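Local coordinates for hypothetical protein, conserved (Leishmania major, PDB 2B4W) that is of unknown function but belongs to the DUF1861 family of the beta-fructosidase clan, which hints at a role in carbohydrate binding or processing, at residues A[8-14]-A[243-249]; A[192-196]-A[265-269]; A[205-211]-A[223-229]. All coordinates share one frame; numbering follows the deposited sequence.

Contact 1. Residues A[8-14]-A[243-249]; sequences FEANKRV and IIGTKSC
Phe8 presses its ring against the end of strand 238-245, with Ile243 CG2 over the centre of one face, 3.7 Å from the ring centroid. Cys249 SG sits at the ring edge, in its plane, 3.6 Å from Phe8 CE2: a sulfur-aromatic contact. A flat, apolar side chain suits this place because one ring can meet a branched aliphatic with its face and a thiol with its rim. CG of Phe8 lies anti to the backbone N (chi1 177°), which carries the ring off the helix toward the strand. On the other face lies Lys12 CB.

Beside this apolar patch Thr246 OG1 donates to Glu9 OE2 (2.9 Å) from above the carboxylate plane. Ser248 OG lies 2.5 Å from Glu9 OE1, suspiciously short for a hydrogen bond, so its exact length is doubtful. Lys12 NZ adds a weak bond to Ser248 OG at 3.0 Å. In the second shell, Lys5 forms a salt bridge with Glu9 OE2, probably favouring the charged carboxylate, and Thr246 N donates to Cys249 SG, which helps fix the sulfur.

The end of helix 3-11 and the residues after it thus meet strand 238-245 and the 3-10 turn 247-249, with strand 223-231 alongside and Ile291 of strand 287-293 touching Val14 and Cys249.

Contact 2. Residues A[192-196]-A[265-269]; sequences VNQAY and FASGI
Tyr196 OH donates to Ile269 O over 2.7 Å, in the carbonyl plane and on a lone pair, and this is the direct hydrogen bond between the two strands. A tyrosine suits the place: its ring spans the gap between strands whose axes come no closer than 7.2 Å, and CG anti to the carbonyl carbon (chi1 -61°) directs it toward 265-269, so that the hydroxyl ends at the opposing backbone. Ile269 lies across the same ring, with CG1 3.4 Å from Tyr196 CZ and CD1 over one face, offset toward the rim, in a CH-pi contact. Gly268, lacking a side chain, lets Tyr196 OH and Gln194 CB come close to its backbone, Gln194 CB lying 4.0 Å from Gly268 CA.

At the other end, Asn193 reaches over to Phe265 and Ala266. Its ND2 comes within 3.2 Å of Phe265 CE1, the amide plane turned 81° from the ring. Although Asn193 ND2 is also close to Ala266 O, the angle is too poor for a hydrogen bond; the amide is oriented instead by His208, whose ND1 bonds Asn193 OD1. Between the two ends a water donates to Asn193 O (2.9 Å), which Arg136 NE also bonds. Its approach to Ser267 O is very short and doubtful, and it cannot serve all its acceptors at once. Farther out, Gln194 NE2 bonds Ile86 O and Ser267 OG bonds Glu288.

Both segments carry classic beta bulges, Asn193-Gln194 facing Ile206 and Ser267-Gly268 facing Tyr280. The strands run roughly parallel near the chain's centre, each in its own sheet: 188-198 pairs with 203-211, and 264-271 with 277-283.

Contact 3. Residues A[205-211]-A[223-229]; sequences CIGHYSY and VYVNYAF
Strands 203-211 and 223-231 form an antiparallel beta hairpin in the five-stranded sheet, and residues 205-211 and 223-229 are its paired arms. Eight backbone hydrogen bonds join them, two at each of the pairs Cys205-Phe229, Gly207-Tyr227, Tyr209-Val225 and Tyr211-Val223. The shortest, Gly207 N to Tyr227 O, measures 2.6 Å.

The face bearing these four pairs is rich in aromatic rings. Phe229 lays one face against Cys205, with Cys205 CB 3.8 Å from the ring centroid, while the sulfur approaches obliquely, its SG 3.4 Å from Phe229 CE2. Tyr209 and Tyr227 are diagonal neighbours; both place CG anti to the backbone N (chi1 -158° and -157°), which is why their rings point the same way, side by side, and Tyr209 CB rests over the Tyr227 face. Gly207 puts no side chain on this face, which carries the Tyr227 and Phe229 rings. At the far end Val223 CB sits over the Tyr211 ring, and Val223 CG1 reaches Tyr211 CE1 at 3.3 Å.

Within the sheet, strand 188-198 flanks the first arm and strand 238-245 the second, a meander in which successive strands lie next to each other.

On the reverse face, Ser210 OG lies over the centre of the Tyr224 ring, 3.2 Å above its plane, and Ser210 CB makes a CH-pi contact 3.8 Å from the centroid; a small serine can sit this close. The His208 ring runs nearly parallel to Tyr224 but slid well aside. Polar ends on this face find partners beyond the hairpin: Tyr224 OH bonds Trp189, and the Asn226 amide bonds Ser281 and Tyr250.

The five-stranded antiparallel sheet carries all three contacts. Contact 3 is its central hairpin; contact 1 attaches to strand 238-245 on one side, meeting contact 3 where Ile244 and Gly245 pair with the Asn226 backbone. Contact 2 attaches to strand 188-198 on the other, where Asn193 and Gln194 pair with Ile206. Centres of contacts 1 and 3 lie about 12 Å apart, those of 2 and 3 about 9 Å, and those of 1 and 2, which do not touch, about 17 Å. Along the chain the order is 8-14, 192-196, 205-211, 223-229, 243-249, 265-269, so contacts 1 and 2 interleave around contact 3. The sheet is thereby joined to the N-terminal helix and, through strand 264-271, to the mixed sheet.

Contact 1. Residues A[8-14]-A[243-249]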
loop_
_atom_site.group_PDB
_atom_site.type_symbol
_atom_site.label_atom_id
_atom_site.label_comp_id
_atom_site.label_asym_id
_atom_site.label_seq_id
_atom_site.Cartn_x
_atom_site.Cartn_y
_atom_site.Cartn_z
ATOM N N PHE A 8 -4.068 -19.112 -9.877
ATOM C CA PHE A 8 -2.880 -18.271 -9.786
ATOM C C PHE A 8 -1.673 -19.083 -9.323
ATOM O O PHE A 8 -0.643 -19.095 -9.993
ATOM C CB PHE A 8 -3.037 -17.080 -8.837
ATOM C CG PHE A 8 -1.776 -16.227 -8.688
ATOM C CD1 PHE A 8 -1.462 -15.264 -9.640
ATOM C CD2 PHE A 8 -0.907 -16.364 -7.626
ATOM C CE1 PHE A 8 -0.326 -14.489 -9.513
ATOM C CE2 PHE A 8 0.229 -15.590 -7.477
ATOM C CZ PHE A 8 0.519 -14.637 -8.426
ATOM N N GLU A 9 -1.817 -19.737 -8.176
ATOM C CA GLU A 9 -0.738 -20.568 -7.658
ATOM C C GLU A 9 -0.168 -21.528 -8.704
ATOM O O GLU A 9 1.024 -21.815 -8.680
ATOM C CB GLU A 9 -1.218 -21.414 -6.478
ATOM C CG GLU A 9 -1.742 -20.602 -5.319
ATOM C CD GLU A 9 -0.661 -19.883 -4.543
ATOM O OE1 GLU A 9 0.539 -20.203 -4.623
ATOM O OE2 GLU A 9 -1.060 -18.954 -3.814
ATOM N N ALA A 10 -1.032 -21.997 -9.582
ATOM C CA ALA A 10 -0.671 -22.938 -10.628
ATOM C C ALA A 10 0.033 -22.238 -11.781
ATOM O O ALA A 10 0.960 -22.758 -12.401
ATOM C CB ALA A 10 -1.928 -23.641 -11.123
ATOM N N ASN A 11 -0.448 -21.025 -12.054
ATOM C CA ASN A 11 0.040 -20.266 -13.194
ATOM C C ASN A 11 0.966 -19.122 -12.837
ATOM O O ASN A 11 1.240 -18.255 -13.676
ATOM C CB ASN A 11 -1.199 -19.737 -13.945
ATOM C CG ASN A 11 -1.930 -20.870 -14.642
ATOM O OD1 ASN A 11 -1.305 -21.617 -15.403
ATOM N ND2 ASN A 11 -3.225 -21.001 -14.375
ATOM N N LYS A 12 1.495 -19.034 -11.616
ATOM C CA LYS A 12 2.175 -17.774 -11.282
ATOM C C LYS A 12 3.463 -17.555 -12.053
ATOM O O LYS A 12 4.186 -18.447 -12.494
ATOM C CB LYS A 12 2.374 -17.701 -9.773
ATOM C CG LYS A 12 3.221 -18.798 -9.180
ATOM C CD LYS A 12 3.224 -18.731 -7.650
ATOM C CE LYS A 12 3.830 -20.008 -7.081
ATOM N NZ LYS A 12 4.412 -19.791 -5.723
ATOM N N ARG A 13 3.764 -16.270 -12.273
ATOM C CA ARG A 13 4.882 -15.888 -13.137
ATOM C C ARG A 13 5.728 -14.819 -12.459
ATOM O O ARG A 13 5.481 -13.617 -12.517
ATOM C CB ARG A 13 4.342 -15.438 -14.494
ATOM C CG ARG A 13 5.329 -15.405 -15.632
ATOM C CD ARG A 13 4.848 -14.735 -16.901
ATOM N NE ARG A 13 3.664 -15.287 -17.491
ATOM C CZ ARG A 13 2.502 -14.742 -17.793
ATOM N NH1 ARG A 13 2.234 -13.464 -17.564
ATOM N NH2 ARG A 13 1.558 -15.499 -18.346
ATOM N N VAL A 14 6.741 -15.302 -11.755
ATOM C CA VAL A 14 7.628 -14.585 -10.875
ATOM C C VAL A 14 9.071 -14.707 -11.353
ATOM O O VAL A 14 9.517 -15.831 -11.529
ATOM C CB VAL A 14 7.569 -15.134 -9.433
ATOM C CG1 VAL A 14 8.300 -14.227 -8.449
ATOM C CG2 VAL A 14 6.123 -15.332 -9.025
ATOM N N ILE A 243 -5.156 -11.507 -9.529
ATOM C CA ILE A 243 -4.225 -11.789 -8.451
ATOM C C ILE A 243 -2.827 -11.589 -9.043
ATOM O O ILE A 243 -2.595 -12.062 -10.162
ATOM C CB ILE A 243 -4.307 -13.196 -7.857
ATOM C CG1 ILE A 243 -5.655 -13.584 -7.241
ATOM C CG2 ILE A 243 -3.189 -13.392 -6.838
ATOM C CD1 ILE A 243 -5.803 -15.078 -7.022
ATOM N N ILE A 244 -1.981 -10.899 -8.303
ATOM C CA ILE A 244 -0.603 -10.650 -8.776
ATOM C C ILE A 244 0.470 -11.213 -7.867
ATOM O O ILE A 244 1.641 -11.345 -8.239
ATOM C CB ILE A 244 -0.372 -9.138 -8.999
ATOM C CG1 ILE A 244 -0.537 -8.268 -7.759
ATOM C CG2 ILE A 244 -1.274 -8.663 -10.139
ATOM C CD1 ILE A 244 -0.411 -6.780 -8.065
ATOM N N GLY A 245 0.104 -11.606 -6.654
ATOM C CA GLY A 245 0.940 -12.185 -5.653
ATOM C C GLY A 245 0.191 -12.890 -4.545
ATOM O O GLY A 245 -0.937 -12.596 -4.176
ATOM N N THR A 246 0.886 -13.857 -3.973
ATOM C CA THR A 246 0.524 -14.575 -2.771
ATOM C C THR A 246 1.800 -14.864 -1.985
ATOM O O THR A 246 2.913 -14.592 -2.448
ATOM C CB THR A 246 -0.164 -15.919 -3.062
ATOM O OG1 THR A 246 0.762 -16.676 -3.855
ATOM C CG2 THR A 246 -1.417 -15.795 -3.910
ATOM N N LYS A 247 1.600 -15.433 -0.817
ATOM C CA LYS A 247 2.585 -15.866 0.165
ATOM C C LYS A 247 3.658 -16.756 -0.452
ATOM O O LYS A 247 4.848 -16.626 -0.177
ATOM C CB LYS A 247 1.912 -16.652 1.303
ATOM C CG LYS A 247 2.339 -16.500 2.719
ATOM C CD LYS A 247 3.764 -16.091 2.972
ATOM C CE LYS A 247 4.135 -16.365 4.433
ATOM N NZ LYS A 247 5.195 -17.409 4.459
ATOM N N SER A 248 3.221 -17.707 -1.289
ATOM C CA SER A 248 4.170 -18.645 -1.871
ATOM C C SER A 248 5.056 -18.022 -2.938
ATOM O O SER A 248 5.968 -18.702 -3.431
ATOM C CB SER A 248 3.421 -19.803 -2.540
ATOM O OG SER A 248 2.545 -19.228 -3.501
ATOM N N CYS A 249 4.789 -16.780 -3.311
ATOM C CA CYS A 249 5.571 -16.065 -4.306
ATOM C C CYS A 249 6.885 -15.509 -3.772
ATOM O O CYS A 249 7.813 -15.234 -4.533
ATOM C CB CYS A 249 4.777 -14.851 -4.811
ATOM S SG CYS A 249 3.427 -15.300 -5.890
HETATM O O HOH W 1 0.048 -18.702 -1.222
#

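Contact 2. Residues A[192-196]-A[265-269]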
loop_
_atom_site.group_PDB
_atom_site.type_symbol
_atom_site.label_atom_id
_atom_site.label_comp_id
_atom_site.label_asym_id
_atom_site.label_seq_id
_atom_site.Cartn_x
_atom_site.Cartn_y
_atom_site.Cartn_z
ATOM N N VAL A 192 -7.362 -0.971 -1.333
ATOM C CA VAL A 192 -6.363 -0.347 -2.171
ATOM C C VAL A 192 -5.199 0.007 -1.247
ATOM O O VAL A 192 -5.404 0.496 -0.144
ATOM C CB VAL A 192 -6.874 0.893 -2.900
ATOM C CG1 VAL A 192 -5.725 1.588 -3.633
ATOM C CG2 VAL A 192 -7.982 0.539 -3.881
ATOM N N ASN A 193 -3.991 -0.277 -1.683
ATOM C CA ASN A 193 -2.792 0.009 -0.907
ATOM C C ASN A 193 -1.978 1.095 -1.604
ATOM O O ASN A 193 -1.379 1.941 -0.962
ATOM C CB ASN A 193 -1.968 -1.258 -0.716
ATOM C CG ASN A 193 -2.600 -2.190 0.314
ATOM O OD1 ASN A 193 -3.353 -3.087 -0.042
ATOM N ND2 ASN A 193 -2.268 -1.914 1.571
ATOM N N GLN A 194 -1.948 1.057 -2.935
ATOM C CA GLN A 194 -1.291 2.098 -3.714
ATOM C C GLN A 194 -2.046 2.246 -5.040
ATOM O O GLN A 194 -2.229 1.242 -5.751
ATOM C CB GLN A 194 0.190 1.794 -3.917
ATOM C CG GLN A 194 1.031 2.946 -4.476
ATOM C CD GLN A 194 1.240 4.003 -3.412
ATOM O OE1 GLN A 194 1.285 3.683 -2.225
ATOM N NE2 GLN A 194 1.355 5.262 -3.803
ATOM N N ALA A 195 -2.457 3.484 -5.302
ATOM C CA ALA A 195 -3.056 3.918 -6.556
ATOM C C ALA A 195 -2.083 4.703 -7.436
ATOM O O ALA A 195 -1.254 5.506 -7.022
ATOM C CB ALA A 195 -4.323 4.733 -6.332
ATOM N N TYR A 196 -2.197 4.447 -8.736
ATOM C CA TYR A 196 -1.362 4.989 -9.789
ATOM C C TYR A 196 -2.205 5.639 -10.880
ATOM O O TYR A 196 -3.253 5.084 -11.211
ATOM C CB TYR A 196 -0.520 3.888 -10.454
ATOM C CG TYR A 196 0.416 3.223 -9.451
ATOM C CD1 TYR A 196 -0.014 2.227 -8.605
ATOM C CD2 TYR A 196 1.741 3.650 -9.367
ATOM C CE1 TYR A 196 0.839 1.625 -7.692
ATOM C CE2 TYR A 196 2.594 3.065 -8.461
ATOM C CZ TYR A 196 2.140 2.057 -7.631
ATOM O OH TYR A 196 3.008 1.489 -6.718
ATOM N N PHE A 265 0.160 -8.500 2.205
ATOM C CA PHE A 265 -0.576 -7.230 2.206
ATOM C C PHE A 265 0.227 -6.198 1.436
ATOM O O PHE A 265 1.275 -5.787 1.952
ATOM C CB PHE A 265 -0.756 -6.881 3.679
ATOM C CG PHE A 265 -1.435 -5.571 3.999
ATOM C CD1 PHE A 265 -0.693 -4.397 4.041
ATOM C CD2 PHE A 265 -2.792 -5.525 4.263
ATOM C CE1 PHE A 265 -1.310 -3.202 4.339
ATOM C CE2 PHE A 265 -3.414 -4.319 4.563
ATOM C CZ PHE A 265 -2.677 -3.150 4.603
ATOM N N ALA A 266 -0.269 -5.865 0.264
ATOM C CA ALA A 266 0.402 -5.071 -0.749
ATOM C C ALA A 266 0.946 -3.750 -0.239
ATOM O O ALA A 266 0.304 -3.015 0.518
ATOM C CB ALA A 266 -0.557 -4.795 -1.920
ATOM N N SER A 267 2.163 -3.435 -0.657
ATOM C CA SER A 267 2.766 -2.137 -0.344
ATOM C C SER A 267 2.667 -1.199 -1.548
ATOM O O SER A 267 2.117 -0.109 -1.467
ATOM C CB SER A 267 4.217 -2.310 0.090
ATOM O OG SER A 267 4.300 -3.162 1.218
ATOM N N GLY A 268 3.182 -1.664 -2.684
ATOM C CA GLY A 268 2.992 -1.007 -3.978
ATOM C C GLY A 268 3.937 -1.555 -5.029
ATOM O O GLY A 268 4.779 -2.434 -4.777
ATOM N N ILE A 269 3.854 -1.036 -6.252
ATOM C CA ILE A 269 4.807 -1.436 -7.275
ATOM C C ILE A 269 5.778 -0.317 -7.647
ATOM O O ILE A 269 5.511 0.874 -7.499
ATOM C CB ILE A 269 4.125 -1.877 -8.587
ATOM C CG1 ILE A 269 3.277 -0.750 -9.121
ATOM C CG2 ILE A 269 3.396 -3.202 -8.396
ATOM C CD1 ILE A 269 2.612 -0.953 -10.476
HETATM O O HOH W 2 1.114 1.353 0.323
#

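Contact 3. Residues A[205-211]-A[223-229]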
loop_
_atom_site.group_PDB
_atom_site.type_symbol
_atom_site.label_atom_id
_atom_site.label_comp_id
_atom_site.label_asym_id
_atom_site.label_seq_id
_atom_site.Cartn_x
_atom_site.Cartn_y
_atom_site.Cartn_z
ATOM N N CYS A 205 -4.828 0.409 -9.591
ATOM C CA CYS A 205 -4.666 0.139 -8.170
ATOM C C CYS A 205 -3.977 -1.192 -7.885
ATOM O O CYS A 205 -4.219 -2.244 -8.509
ATOM C CB CYS A 205 -6.005 0.157 -7.427
ATOM S SG CYS A 205 -7.059 1.568 -7.797
ATOM N N ILE A 206 -3.101 -1.107 -6.867
ATOM C CA ILE A 206 -2.482 -2.267 -6.253
ATOM C C ILE A 206 -3.074 -2.434 -4.869
ATOM O O ILE A 206 -3.054 -1.493 -4.079
ATOM C CB ILE A 206 -0.955 -2.114 -6.180
ATOM C CG1 ILE A 206 -0.312 -1.944 -7.561
ATOM C CG2 ILE A 206 -0.298 -3.251 -5.411
ATOM C CD1 ILE A 206 -0.542 -3.160 -8.441
ATOM N N GLY A 207 -3.625 -3.595 -4.524
ATOM C CA GLY A 207 -4.179 -3.710 -3.170
ATOM C C GLY A 207 -4.229 -5.123 -2.647
ATOM O O GLY A 207 -3.424 -5.963 -3.029
ATOM N N HIS A 208 -5.191 -5.391 -1.766
ATOM C CA HIS A 208 -5.331 -6.703 -1.160
ATOM C C HIS A 208 -6.757 -7.229 -1.326
ATOM O O HIS A 208 -7.708 -6.447 -1.251
ATOM C CB HIS A 208 -4.933 -6.684 0.309
ATOM C CG HIS A 208 -5.649 -5.883 1.329
ATOM N ND1 HIS A 208 -5.465 -4.531 1.524
ATOM C CD2 HIS A 208 -6.554 -6.256 2.278
ATOM C CE1 HIS A 208 -6.236 -4.110 2.519
ATOM N NE2 HIS A 208 -6.914 -5.143 2.996
ATOM N N TYR A 209 -6.847 -8.533 -1.555
ATOM C CA TYR A 209 -8.147 -9.217 -1.600
ATOM C C TYR A 209 -8.083 -10.255 -0.480
ATOM O O TYR A 209 -7.071 -10.940 -0.330
ATOM C CB TYR A 209 -8.496 -9.824 -2.943
ATOM C CG TYR A 209 -9.978 -10.060 -3.165
ATOM C CD1 TYR A 209 -10.625 -11.179 -2.653
ATOM C CD2 TYR A 209 -10.742 -9.157 -3.883
ATOM C CE1 TYR A 209 -11.976 -11.387 -2.854
ATOM C CE2 TYR A 209 -12.097 -9.352 -4.095
ATOM C CZ TYR A 209 -12.716 -10.474 -3.578
ATOM O OH TYR A 209 -14.070 -10.670 -3.788
ATOM N N SER A 210 -9.148 -10.289 0.317
ATOM C CA SER A 210 -9.114 -11.091 1.537
ATOM C C SER A 210 -10.378 -11.938 1.665
ATOM O O SER A 210 -11.471 -11.508 1.287
ATOM C CB SER A 210 -8.935 -10.201 2.765
ATOM O OG SER A 210 -8.039 -9.121 2.597
ATOM N N TYR A 211 -10.200 -13.138 2.219
ATOM C CA TYR A 211 -11.372 -13.954 2.529
ATOM C C TYR A 211 -11.112 -15.030 3.584
ATOM O O TYR A 211 -9.999 -15.473 3.862
ATOM C CB TYR A 211 -11.909 -14.610 1.258
ATOM C CG TYR A 211 -10.877 -15.382 0.470
ATOM C CD1 TYR A 211 -9.921 -14.737 -0.301
ATOM C CD2 TYR A 211 -10.866 -16.773 0.494
ATOM C CE1 TYR A 211 -8.981 -15.453 -1.024
ATOM C CE2 TYR A 211 -9.932 -17.489 -0.225
ATOM C CZ TYR A 211 -8.990 -16.828 -0.980
ATOM O OH TYR A 211 -8.071 -17.569 -1.687
ATOM N N VAL A 223 -6.954 -15.471 4.416
ATOM C CA VAL A 223 -6.240 -15.412 3.160
ATOM C C VAL A 223 -6.154 -13.971 2.645
ATOM O O VAL A 223 -7.225 -13.397 2.445
ATOM C CB VAL A 223 -6.909 -16.241 2.047
ATOM C CG1 VAL A 223 -6.203 -15.962 0.721
ATOM C CG2 VAL A 223 -6.899 -17.728 2.341
ATOM N N TYR A 224 -4.935 -13.474 2.463
ATOM C CA TYR A 224 -4.692 -12.155 1.877
ATOM C C TYR A 224 -3.799 -12.347 0.650
ATOM O O TYR A 224 -2.671 -12.853 0.739
ATOM C CB TYR A 224 -4.063 -11.173 2.859
ATOM C CG TYR A 224 -4.949 -10.526 3.892
ATOM C CD1 TYR A 224 -5.725 -11.285 4.768
ATOM C CD2 TYR A 224 -5.018 -9.144 4.018
ATOM C CE1 TYR A 224 -6.537 -10.687 5.718
ATOM C CE2 TYR A 224 -5.826 -8.533 4.965
ATOM C CZ TYR A 224 -6.589 -9.313 5.815
ATOM O OH TYR A 224 -7.397 -8.720 6.761
ATOM N N VAL A 225 -4.301 -11.954 -0.524
ATOM C CA VAL A 225 -3.449 -11.997 -1.705
ATOM C C VAL A 225 -3.231 -10.604 -2.282
ATOM O O VAL A 225 -3.939 -9.646 -2.033
ATOM C CB VAL A 225 -3.989 -12.897 -2.828
ATOM C CG1 VAL A 225 -4.577 -14.173 -2.249
ATOM C CG2 VAL A 225 -5.011 -12.139 -3.656
ATOM N N ASN A 226 -2.174 -10.490 -3.088
ATOM C CA ASN A 226 -1.885 -9.201 -3.700
ATOM C C ASN A 226 -2.810 -9.078 -4.908
ATOM O O ASN A 226 -2.900 -10.039 -5.679
ATOM C CB ASN A 226 -0.443 -9.095 -4.138
ATOM C CG ASN A 226 0.623 -9.226 -3.093
ATOM O OD1 ASN A 226 1.624 -9.912 -3.321
ATOM N ND2 ASN A 226 0.503 -8.576 -1.952
ATOM N N TYR A 227 -3.462 -7.942 -5.046
ATOM C CA TYR A 227 -4.523 -7.746 -6.023
ATOM C C TYR A 227 -4.372 -6.489 -6.854
ATOM O O TYR A 227 -3.949 -5.437 -6.382
ATOM C CB TYR A 227 -5.847 -7.708 -5.246
ATOM C CG TYR A 227 -7.093 -8.055 -6.007
ATOM C CD1 TYR A 227 -7.379 -9.362 -6.377
ATOM C CD2 TYR A 227 -8.002 -7.066 -6.348
ATOM C CE1 TYR A 227 -8.536 -9.645 -7.071
ATOM C CE2 TYR A 227 -9.155 -7.340 -7.041
ATOM C CZ TYR A 227 -9.411 -8.647 -7.399
ATOM O OH TYR A 227 -10.565 -8.925 -8.090
ATOM N N ALA A 228 -4.712 -6.557 -8.148
ATOM C CA ALA A 228 -4.678 -5.361 -8.991
ATOM C C ALA A 228 -5.992 -5.235 -9.743
ATOM O O ALA A 228 -6.623 -6.250 -10.040
ATOM C CB ALA A 228 -3.536 -5.385 -9.998
ATOM N N PHE A 229 -6.398 -4.019 -10.056
ATOM C CA PHE A 229 -7.485 -3.717 -10.953
ATOM C C PHE A 229 -7.297 -2.311 -11.523
ATOM O O PHE A 229 -6.478 -1.525 -11.042
ATOM C CB PHE A 229 -8.851 -3.815 -10.260
ATOM C CG PHE A 229 -8.963 -2.905 -9.049
ATOM C CD1 PHE A 229 -8.545 -3.372 -7.810
ATOM C CD2 PHE A 229 -9.454 -1.621 -9.145
ATOM C CE1 PHE A 229 -8.626 -2.541 -6.710
ATOM C CE2 PHE A 229 -9.522 -0.777 -8.057
ATOM C CZ PHE A 229 -9.114 -1.271 -6.832
#